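Local coordinates for acetyl-CoA C-acetyltransferase (Syntrophomonas wolfei subsp. wolfei, PDB 7N7Z), which probably catalyses, as a thiolase, the reversible joining of two acetyl-CoA molecules into acetoacetyl-CoA with release of CoA, at residues V28-D32 with A63-S67; E54-A58 with A98-A102; A299-L304 with A394-L398. All blocks are in the same frame, centred on the assembly; numbering follows the deposited sequence.

Contact 1. Residues V28-D32 with A63-S67; sequences VRAND and AGNGS
R29 first meets the loop 63-67 through water: one molecule accepts from R29 NH2 at 3.1 Å and can donate to the backbone carbonyl of A63. At G64 the link becomes direct. NH2 comes to G64 O with its guanidinium edge-on, although the modelled 2.5 Å is very short and the N-H points well off the line, so the exact placement is doubtful. A second water spans the same two groups, accepting from R29 NH1 at 2.8 Å and donating to G64 O at 2.9 Å. Bends at chi2 (-73°) and chi3 (-60°) curl the arginine back to the loop. Glycine suits position 64 because a side chain would collide with the carbonyl oxygen of A63.

R29 is the N-cap residue of helix 30-45, which in this thiolase fold connects strand 8-20 to strand 54-58; the loop follows the latter. Next along the loop, N65 is gripped through its backbone: N31 ND2, from the helix's first turn, donates to N65 O (2.8 Å, N-H...O 149°), with that oxygen near the plane of the N31 amide. The N65 side chain lies over the methyl of A30, CG to CB 4.0 Å, where alanine's short side chain lets the segments come close. The loop is also held from the second subunit: G64 N and G66 N bond to D150 of that chain, and S67 OG to its V153 O.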
ATOM      1  N   VAL B  28      10.180  19.092   6.088  1.00 29.23           N
ATOM      2  CA  VAL B  28       9.466  19.754   7.173  1.00 31.78           C
ATOM      3  C   VAL B  28       7.980  19.471   6.999  1.00 30.23           C
ATOM      4  O   VAL B  28       7.351  19.951   6.047  1.00 30.36           O
ATOM      5  CB  VAL B  28       9.745  21.263   7.198  1.00 27.98           C
ATOM      6  CG1 VAL B  28       9.275  21.872   8.514  1.00 27.58           C
ATOM      7  CG2 VAL B  28      11.227  21.529   6.981  1.00 32.95           C
ATOM      8  N   ARG B  29       7.412  18.698   7.921  1.00 31.18           N
ATOM      9  CA  ARG B  29       5.997  18.373   7.851  1.00 30.12           C
ATOM     10  C   ARG B  29       5.151  19.618   8.110  1.00 30.62           C
ATOM     11  O   ARG B  29       5.616  20.624   8.652  1.00 30.78           O
ATOM     12  CB  ARG B  29       5.651  17.273   8.855  1.00 30.25           C
ATOM     13  CG  ARG B  29       6.454  15.989   8.666  1.00 27.66           C
ATOM     14  CD  ARG B  29       6.004  15.209   7.437  1.00 28.93           C
ATOM     15  NE  ARG B  29       4.599  14.821   7.511  1.00 24.29           N
ATOM     16  CZ  ARG B  29       4.136  13.814   8.240  1.00 28.37           C
ATOM     17  NH1 ARG B  29       4.941  13.068   8.979  1.00 28.98           N
ATOM     18  NH2 ARG B  29       2.833  13.549   8.226  1.00 30.53           N
ATOM     19  N   ALA B  30       3.878  19.529   7.714  1.00 28.17           N
ATOM     20  CA  ALA B  30       3.006  20.699   7.740  1.00 31.30           C
ATOM     21  C   ALA B  30       2.919  21.308   9.136  1.00 29.77           C
ATOM     22  O   ALA B  30       2.935  22.536   9.286  1.00 27.87           O
ATOM     23  CB  ALA B  30       1.611  20.321   7.236  1.00 28.99           C
ATOM     24  N   ASN B  31       2.827  20.469  10.170  1.00 27.22           N
ATOM     25  CA  ASN B  31       2.640  20.990  11.520  1.00 29.04           C
ATOM     26  C   ASN B  31       3.855  21.771  12.004  1.00 31.31           C
ATOM     27  O   ASN B  31       3.706  22.752  12.742  1.00 28.77           O
ATOM     28  CB  ASN B  31       2.332  19.846  12.487  1.00 28.27           C
ATOM     29  CG  ASN B  31       1.011  19.174  12.186  1.00 29.44           C
ATOM     30  OD1 ASN B  31       0.225  19.663  11.374  1.00 29.16           O
ATOM     31  ND2 ASN B  31       0.758  18.044  12.838  1.00 31.01           N
ATOM     32  N   ASP B  32       5.060  21.359  11.607  1.00 29.30           N
ATOM     33  CA  ASP B  32       6.259  22.053  12.061  1.00 32.84           C
ATOM     34  C   ASP B  32       6.480  23.358  11.307  1.00 29.40           C
ATOM     35  O   ASP B  32       7.063  24.296  11.862  1.00 33.23           O
ATOM     36  CB  ASP B  32       7.469  21.131  11.926  1.00 36.48           C
ATOM     37  CG  ASP B  32       7.247  19.783  12.591  1.00 42.55           C
ATOM     38  OD1 ASP B  32       6.860  19.765  13.780  1.00 38.85           O
ATOM     39  OD2 ASP B  32       7.454  18.745  11.929  1.00 39.70           O
ATOM     40  N   ALA B  63      -4.625  14.606   5.805  1.00 32.69           N
ATOM     41  CA  ALA B  63      -4.099  13.255   5.966  1.00 31.87           C
ATOM     42  C   ALA B  63      -2.614  13.250   6.306  1.00 28.66           C
ATOM     43  O   ALA B  63      -1.812  13.941   5.674  1.00 27.34           O
ATOM     44  CB  ALA B  63      -4.343  12.459   4.683  1.00 31.86           C
ATOM     45  N   GLY B  64      -2.256  12.454   7.318  1.00 28.79           N
ATOM     46  CA  GLY B  64      -0.879  12.227   7.695  1.00 29.09           C
ATOM     47  C   GLY B  64      -0.354  13.112   8.806  1.00 28.46           C
ATOM     48  O   GLY B  64       0.729  12.830   9.338  1.00 25.36           O
ATOM     49  N   ASN B  65      -1.083  14.162   9.182  1.00 30.43           N
ATOM     50  CA  ASN B  65      -0.590  15.160  10.120  1.00 28.08           C
ATOM     51  C   ASN B  65      -1.164  15.005  11.526  1.00 32.12           C
ATOM     52  O   ASN B  65      -1.021  15.919  12.345  1.00 29.68           O
ATOM     53  CB  ASN B  65      -0.885  16.562   9.580  1.00 28.96           C
ATOM     54  CG  ASN B  65      -0.086  16.882   8.329  1.00 30.45           C
ATOM     55  OD1 ASN B  65      -0.648  17.161   7.268  1.00 30.48           O
ATOM     56  ND2 ASN B  65       1.235  16.832   8.447  1.00 27.57           N
ATOM     57  N   GLY B  66      -1.803  13.874  11.827  1.00 32.06           N
ATOM     58  CA  GLY B  66      -2.205  13.575  13.188  1.00 34.63           C
ATOM     59  C   GLY B  66      -3.586  14.085  13.549  1.00 35.55           C
ATOM     60  O   GLY B  66      -4.322  14.657  12.741  1.00 32.13           O
ATOM     61  N   SER B  67      -3.935  13.867  14.817  1.00 36.48           N
ATOM     62  CA  SER B  67      -5.249  14.244  15.326  1.00 36.21           C
ATOM     63  C   SER B  67      -5.333  15.756  15.488  1.00 38.70           C
ATOM     64  O   SER B  67      -4.507  16.356  16.184  1.00 35.83           O
ATOM     65  CB  SER B  67      -5.513  13.550  16.662  1.00 39.34           C
ATOM     66  OG  SER B  67      -5.703  12.156  16.493  1.00 41.27           O
TER
HETATM   67  O   HOH W   1       1.119  14.554   5.831  1.00 26.42           O
HETATM   68  O   HOH W   2       3.035  11.109   9.737  1.00 29.74           O

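Contact 2. Residues E54-A58 with A98-A102; sequences EIVGA and ATEIA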
ATOM      1  N   GLU B  54      -8.178  30.930  20.925  1.00 30.98           N
ATOM      2  CA  GLU B  54      -8.414  29.800  20.038  1.00 29.35           C
ATOM      3  C   GLU B  54      -7.349  29.785  18.955  1.00 27.86           C
ATOM      4  O   GLU B  54      -6.571  30.729  18.802  1.00 29.82           O
ATOM      5  CB  GLU B  54      -9.811  29.871  19.407  1.00 30.27           C
ATOM      6  CG  GLU B  54      -9.965  30.988  18.371  1.00 33.34           C
ATOM      7  CD  GLU B  54     -11.304  30.958  17.661  1.00 36.13           C
ATOM      8  OE1 GLU B  54     -11.956  29.894  17.662  1.00 35.93           O
ATOM      9  OE2 GLU B  54     -11.700  31.997  17.095  1.00 36.71           O
ATOM     10  N   ILE B  55      -7.334  28.691  18.199  1.00 26.70           N
ATOM     11  CA  ILE B  55      -6.610  28.608  16.939  1.00 24.37           C
ATOM     12  C   ILE B  55      -7.579  28.089  15.889  1.00 30.14           C
ATOM     13  O   ILE B  55      -8.267  27.085  16.114  1.00 28.45           O
ATOM     14  CB  ILE B  55      -5.369  27.699  17.029  1.00 24.04           C
ATOM     15  CG1 ILE B  55      -4.634  27.682  15.683  1.00 28.28           C
ATOM     16  CG2 ILE B  55      -5.761  26.288  17.443  1.00 27.77           C
ATOM     17  CD1 ILE B  55      -3.359  26.872  15.686  1.00 29.72           C
ATOM     18  N   VAL B  56      -7.654  28.783  14.759  1.00 26.66           N
ATOM     19  CA  VAL B  56      -8.394  28.322  13.590  1.00 28.71           C
ATOM     20  C   VAL B  56      -7.357  27.947  12.542  1.00 29.70           C
ATOM     21  O   VAL B  56      -6.712  28.821  11.950  1.00 28.87           O
ATOM     22  CB  VAL B  56      -9.367  29.386  13.067  1.00 30.42           C
ATOM     23  CG1 VAL B  56     -10.237  28.808  11.963  1.00 29.04           C
ATOM     24  CG2 VAL B  56     -10.226  29.922  14.204  1.00 31.14           C
ATOM     25  N   GLY B  57      -7.181  26.645  12.324  1.00 29.00           N
ATOM     26  CA  GLY B  57      -6.146  26.140  11.442  1.00 29.90           C
ATOM     27  C   GLY B  57      -6.697  25.837  10.062  1.00 32.51           C
ATOM     28  O   GLY B  57      -7.723  25.168   9.922  1.00 35.24           O
ATOM     29  N   ALA B  58      -5.998  26.333   9.047  1.00 30.45           N
ATOM     30  CA  ALA B  58      -6.363  26.112   7.657  1.00 33.52           C
ATOM     31  C   ALA B  58      -5.382  25.147   7.006  1.00 31.70           C
ATOM     32  O   ALA B  58      -4.169  25.241   7.218  1.00 28.27           O
ATOM     33  CB  ALA B  58      -6.387  27.430   6.880  1.00 30.63           C
ATOM     34  N   ALA B  98     -10.442  30.441   7.258  1.00 24.60           N
ATOM     35  CA  ALA B  98      -9.998  30.431   8.647  1.00 30.79           C
ATOM     36  C   ALA B  98      -9.962  31.845   9.210  1.00 30.43           C
ATOM     37  O   ALA B  98     -10.344  32.076  10.364  1.00 32.12           O
ATOM     38  CB  ALA B  98      -8.621  29.778   8.758  1.00 30.19           C
ATOM     39  N   THR B  99      -9.508  32.805   8.402  1.00 28.52           N
ATOM     40  CA  THR B  99      -9.493  34.196   8.836  1.00 32.46           C
ATOM     41  C   THR B  99     -10.901  34.691   9.139  1.00 31.49           C
ATOM     42  O   THR B  99     -11.127  35.359  10.154  1.00 31.54           O
ATOM     43  CB  THR B  99      -8.837  35.067   7.763  1.00 26.99           C
ATOM     44  OG1 THR B  99      -7.465  34.682   7.610  1.00 30.38           O
ATOM     45  CG2 THR B  99      -8.912  36.539   8.138  1.00 27.72           C
ATOM     46  N   GLU B 100     -11.863  34.368   8.272  1.00 33.48           N
ATOM     47  CA  GLU B 100     -13.238  34.803   8.499  1.00 33.06           C
ATOM     48  C   GLU B 100     -13.808  34.180   9.766  1.00 33.67           C
ATOM     49  O   GLU B 100     -14.369  34.878  10.619  1.00 32.71           O
ATOM     50  CB  GLU B 100     -14.106  34.450   7.291  1.00 34.10           C
ATOM     51  CG  GLU B 100     -15.436  35.186   7.264  1.00 38.58           C
ATOM     52  CD  GLU B 100     -16.332  34.751   6.119  1.00 40.08           C
ATOM     53  OE1 GLU B 100     -16.969  35.629   5.497  1.00 39.54           O
ATOM     54  OE2 GLU B 100     -16.410  33.535   5.845  1.00 39.95           O
ATOM     55  N   ILE B 101     -13.677  32.858   9.905  1.00 33.00           N
ATOM     56  CA  ILE B 101     -14.232  32.171  11.070  1.00 34.71           C
ATOM     57  C   ILE B 101     -13.709  32.803  12.354  1.00 32.34           C
ATOM     58  O   ILE B 101     -14.468  33.072  13.294  1.00 34.03           O
ATOM     59  CB  ILE B 101     -13.908  30.667  11.011  1.00 30.88           C
ATOM     60  CG1 ILE B 101     -14.682  30.001   9.872  1.00 33.57           C
ATOM     61  CG2 ILE B 101     -14.237  30.000  12.342  1.00 34.13           C
ATOM     62  CD1 ILE B 101     -14.117  28.657   9.454  1.00 31.63           C
ATOM     63  N   ALA B 102     -12.399  33.047  12.413  1.00 33.36           N
ATOM     64  CA  ALA B 102     -11.815  33.658  13.603  1.00 34.84           C
ATOM     65  C   ALA B 102     -12.315  35.084  13.793  1.00 35.53           C
ATOM     66  O   ALA B 102     -12.673  35.480  14.908  1.00 32.31           O
ATOM     67  CB  ALA B 102     -10.291  33.638  13.506  1.00 30.56           C
TER
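V56 and A98 lie at the centre of a helix-on-sheet packing in the N-terminal half of the thiolase fold, where helix 94-107 carries the chain from strand 84-89 to strand 113-121 and passes over strand 54-58 between them. Strand and helix run nearly antiparallel, at 158°, with axes 8.1 Å apart.

The two methyls of V56 straddle the helix surface. CG1, anti to the backbone N (chi1 -173°), sits over the first turn of the segment, 3.7 Å from A98 CB, and brushes CG2 of I101 more loosely at 4.2 Å; CG2 of V56 reaches instead to the methyl of A102, 3.8 Å from its CB. A branched residue thus covers both alanines, which lie one helical turn apart, and their short side chains let the helix sit low on the sheet. Farther along the strand, A58 meets the same A98 methyl to methyl, CB to CB 3.7 Å.

E54 passes beside the end of this apolar patch. Its chi1 of 71° places CG between the backbone N and carbonyl carbon, and the extended chain then carries the carboxylate across toward the helix at A102. The buried carboxylate is satisfied elsewhere: OE2 bonds to S114 OG, and OE1 forms a salt bridge with R97 of the second subunit. Within the contact, E54 OE2 touches only the carbon side of A102, 3.9 Å from its CA.

Contact 3. Residues A299-L304 with A394-L398; sequences AMPKVL and AMASL
L398, V303 and A396 bury the most surface where helix 296-307 packs on strand 394-400. L398 points at the helix and lays CD1 into a corner formed by two successive residues: V303 CG2 is 3.7 Å from it, and L304 CD2 approaches the same methyl at 3.8 Å, the two leucine side chains crossing at about a right angle. CD1 also rests 3.5 Å from V303 O, against the helix backbone. Cutting L398 back to an alanine would probably open a gap beneath V303 and L304 and leave the L304 methyls freer to turn.

V303 is the wedge between the two strand residues. Its chi1 of 67° sets CG1 between the backbone N and carbonyl carbon and turns it down on the methyl of A396, CG1 to CB 3.6 Å, while CG2, anti to the backbone N, makes the closer approach to L398 CD1. A396 suits this place because its lone methyl is already met by both V303 on one turn and A299 on the turn before, 3.9 Å from A299 CB. Two alanines here bring the axes within 7.2 Å, at a 39° angle.

In this C-terminal half of the thiolase fold the helix covers the outer face of the sheet. M395 and S397 point to the other face, where both touch helix 94-107 in the middle of the layered fold. Because the contact is made of methyls and backbone edges without a bond or charge, its hold rests on close fit and on keeping water away, with little to fix direction except shape.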
ATOM      1  N   ALA B 299     -16.426  37.448  -6.479  1.00 41.41           N
ATOM      2  CA  ALA B 299     -16.198  37.711  -5.064  1.00 41.22           C
ATOM      3  C   ALA B 299     -15.717  39.139  -4.830  1.00 41.94           C
ATOM      4  O   ALA B 299     -16.156  39.796  -3.880  1.00 42.24           O
ATOM      5  CB  ALA B 299     -15.186  36.712  -4.502  1.00 39.99           C
ATOM      6  N   MET B 300     -14.821  39.634  -5.684  1.00 39.74           N
ATOM      7  CA  MET B 300     -14.293  40.982  -5.490  1.00 41.26           C
ATOM      8  C   MET B 300     -15.383  42.043  -5.546  1.00 40.78           C
ATOM      9  O   MET B 300     -15.439  42.887  -4.635  1.00 44.00           O
ATOM     10  CB  MET B 300     -13.195  41.256  -6.521  1.00 44.92           C
ATOM     11  CG  MET B 300     -11.910  40.488  -6.271  1.00 43.43           C
ATOM     12  SD  MET B 300     -10.821  40.513  -7.707  1.00 48.35           S
ATOM     13  CE  MET B 300     -10.165  42.176  -7.603  1.00 45.17           C
ATOM     14  N   PRO B 301     -16.266  42.072  -6.549  1.00 41.78           N
ATOM     15  CA  PRO B 301     -17.348  43.070  -6.520  1.00 43.03           C
ATOM     16  C   PRO B 301     -18.262  42.916  -5.319  1.00 43.25           C
ATOM     17  O   PRO B 301     -18.757  43.921  -4.792  1.00 43.17           O
ATOM     18  CB  PRO B 301     -18.100  42.821  -7.837  1.00 43.82           C
ATOM     19  CG  PRO B 301     -17.157  42.041  -8.696  1.00 42.60           C
ATOM     20  CD  PRO B 301     -16.327  41.228  -7.755  1.00 41.75           C
ATOM     21  N   LYS B 302     -18.498  41.684  -4.867  1.00 42.15           N
ATOM     22  CA  LYS B 302     -19.405  41.464  -3.745  1.00 45.01           C
ATOM     23  C   LYS B 302     -18.856  42.079  -2.463  1.00 43.41           C
ATOM     24  O   LYS B 302     -19.541  42.863  -1.797  1.00 43.84           O
ATOM     25  CB  LYS B 302     -19.654  39.968  -3.560  1.00 42.96           C
ATOM     26  CG  LYS B 302     -20.715  39.645  -2.522  1.00 44.66           C
ATOM     27  CD  LYS B 302     -21.073  38.171  -2.538  1.00 42.56           C
ATOM     28  CE  LYS B 302     -21.507  37.690  -1.164  1.00 45.88           C
ATOM     29  NZ  LYS B 302     -21.692  36.212  -1.122  1.00 43.96           N
ATOM     30  N   VAL B 303     -17.620  41.730  -2.098  1.00 40.71           N
ATOM     31  CA  VAL B 303     -17.040  42.257  -0.866  1.00 44.00           C
ATOM     32  C   VAL B 303     -16.980  43.779  -0.916  1.00 44.99           C
ATOM     33  O   VAL B 303     -17.182  44.458   0.100  1.00 44.34           O
ATOM     34  CB  VAL B 303     -15.651  41.639  -0.618  1.00 40.35           C
ATOM     35  CG1 VAL B 303     -14.655  42.090  -1.680  1.00 44.23           C
ATOM     36  CG2 VAL B 303     -15.154  41.995   0.776  1.00 41.74           C
ATOM     37  N   LEU B 304     -16.707  44.341  -2.096  1.00 43.29           N
ATOM     38  CA  LEU B 304     -16.702  45.794  -2.232  1.00 46.39           C
ATOM     39  C   LEU B 304     -18.077  46.374  -1.927  1.00 46.13           C
ATOM     40  O   LEU B 304     -18.189  47.442  -1.315  1.00 45.17           O
ATOM     41  CB  LEU B 304     -16.251  46.187  -3.638  1.00 43.09           C
ATOM     42  CG  LEU B 304     -14.748  46.101  -3.910  1.00 44.72           C
ATOM     43  CD1 LEU B 304     -14.469  46.244  -5.400  1.00 44.16           C
ATOM     44  CD2 LEU B 304     -13.990  47.159  -3.121  1.00 47.39           C
ATOM     45  N   ALA B 394     -15.209  30.968  -4.271  1.00 39.51           N
ATOM     46  CA  ALA B 394     -14.078  31.867  -4.117  1.00 39.05           C
ATOM     47  C   ALA B 394     -14.324  32.860  -2.983  1.00 38.44           C
ATOM     48  O   ALA B 394     -15.434  32.988  -2.461  1.00 37.61           O
ATOM     49  CB  ALA B 394     -13.809  32.612  -5.424  1.00 35.62           C
ATOM     50  N   MET B 395     -13.266  33.577  -2.607  1.00 38.28           N
ATOM     51  CA  MET B 395     -13.322  34.499  -1.484  1.00 35.96           C
ATOM     52  C   MET B 395     -12.595  35.790  -1.831  1.00 38.43           C
ATOM     53  O   MET B 395     -11.741  35.834  -2.721  1.00 33.84           O
ATOM     54  CB  MET B 395     -12.703  33.887  -0.221  1.00 32.07           C
ATOM     55  CG  MET B 395     -13.659  33.020   0.576  1.00 36.83           C
ATOM     56  SD  MET B 395     -12.928  32.418   2.109  1.00 40.20           S
ATOM     57  CE  MET B 395     -13.410  33.721   3.242  1.00 36.24           C
ATOM     58  N   ALA B 396     -12.951  36.845  -1.101  1.00 38.20           N
ATOM     59  CA  ALA B 396     -12.286  38.135  -1.197  1.00 40.01           C
ATOM     60  C   ALA B 396     -12.408  38.831   0.149  1.00 37.95           C
ATOM     61  O   ALA B 396     -13.361  38.599   0.897  1.00 35.18           O
ATOM     62  CB  ALA B 396     -12.886  39.004  -2.308  1.00 38.09           C
ATOM     63  N   SER B 397     -11.433  39.684   0.456  1.00 36.89           N
ATOM     64  CA  SER B 397     -11.414  40.384   1.731  1.00 34.07           C
ATOM     65  C   SER B 397     -10.787  41.756   1.539  1.00 38.57           C
ATOM     66  O   SER B 397      -9.946  41.953   0.658  1.00 37.49           O
ATOM     67  CB  SER B 397     -10.646  39.591   2.796  1.00 33.53           C
ATOM     68  OG  SER B 397      -9.347  39.252   2.344  1.00 33.61           O
ATOM     69  N   LEU B 398     -11.208  42.703   2.378  1.00 36.87           N
ATOM     70  CA  LEU B 398     -10.745  44.082   2.313  1.00 35.90           C
ATOM     71  C   LEU B 398     -10.253  44.526   3.682  1.00 37.55           C
ATOM     72  O   LEU B 398     -10.809  44.134   4.712  1.00 37.56           O
ATOM     73  CB  LEU B 398     -11.855  45.017   1.832  1.00 36.52           C
ATOM     74  CG  LEU B 398     -12.390  44.720   0.431  1.00 39.54           C
ATOM     75  CD1 LEU B 398     -13.754  45.366   0.237  1.00 43.83           C
ATOM     76  CD2 LEU B 398     -11.410  45.192  -0.630  1.00 41.99           C
TER

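Contacts 1 and 2 interlock along the chain, their segments alternating within the N-terminal half: helix 30-45 leads into strand 54-58, and the centres lie about 17 Å apart without touching. Contact 3 follows in the C-terminal half, its centre about 18 Å from that of contact 2 and 31 Å from that of contact 1, which lies across the chain's centre. Contacts 2 and 3 both reach the same mixed sheet and meet where E100 OE2 packs on M395 CE at 4.0 Å; helix 94-107 thereby joins the two halves of the thiolase fold. Contacts 1 and 2 also touch the second subunit, contact 3 no other chain, consistent with the N-terminal half lying at the subunit interface.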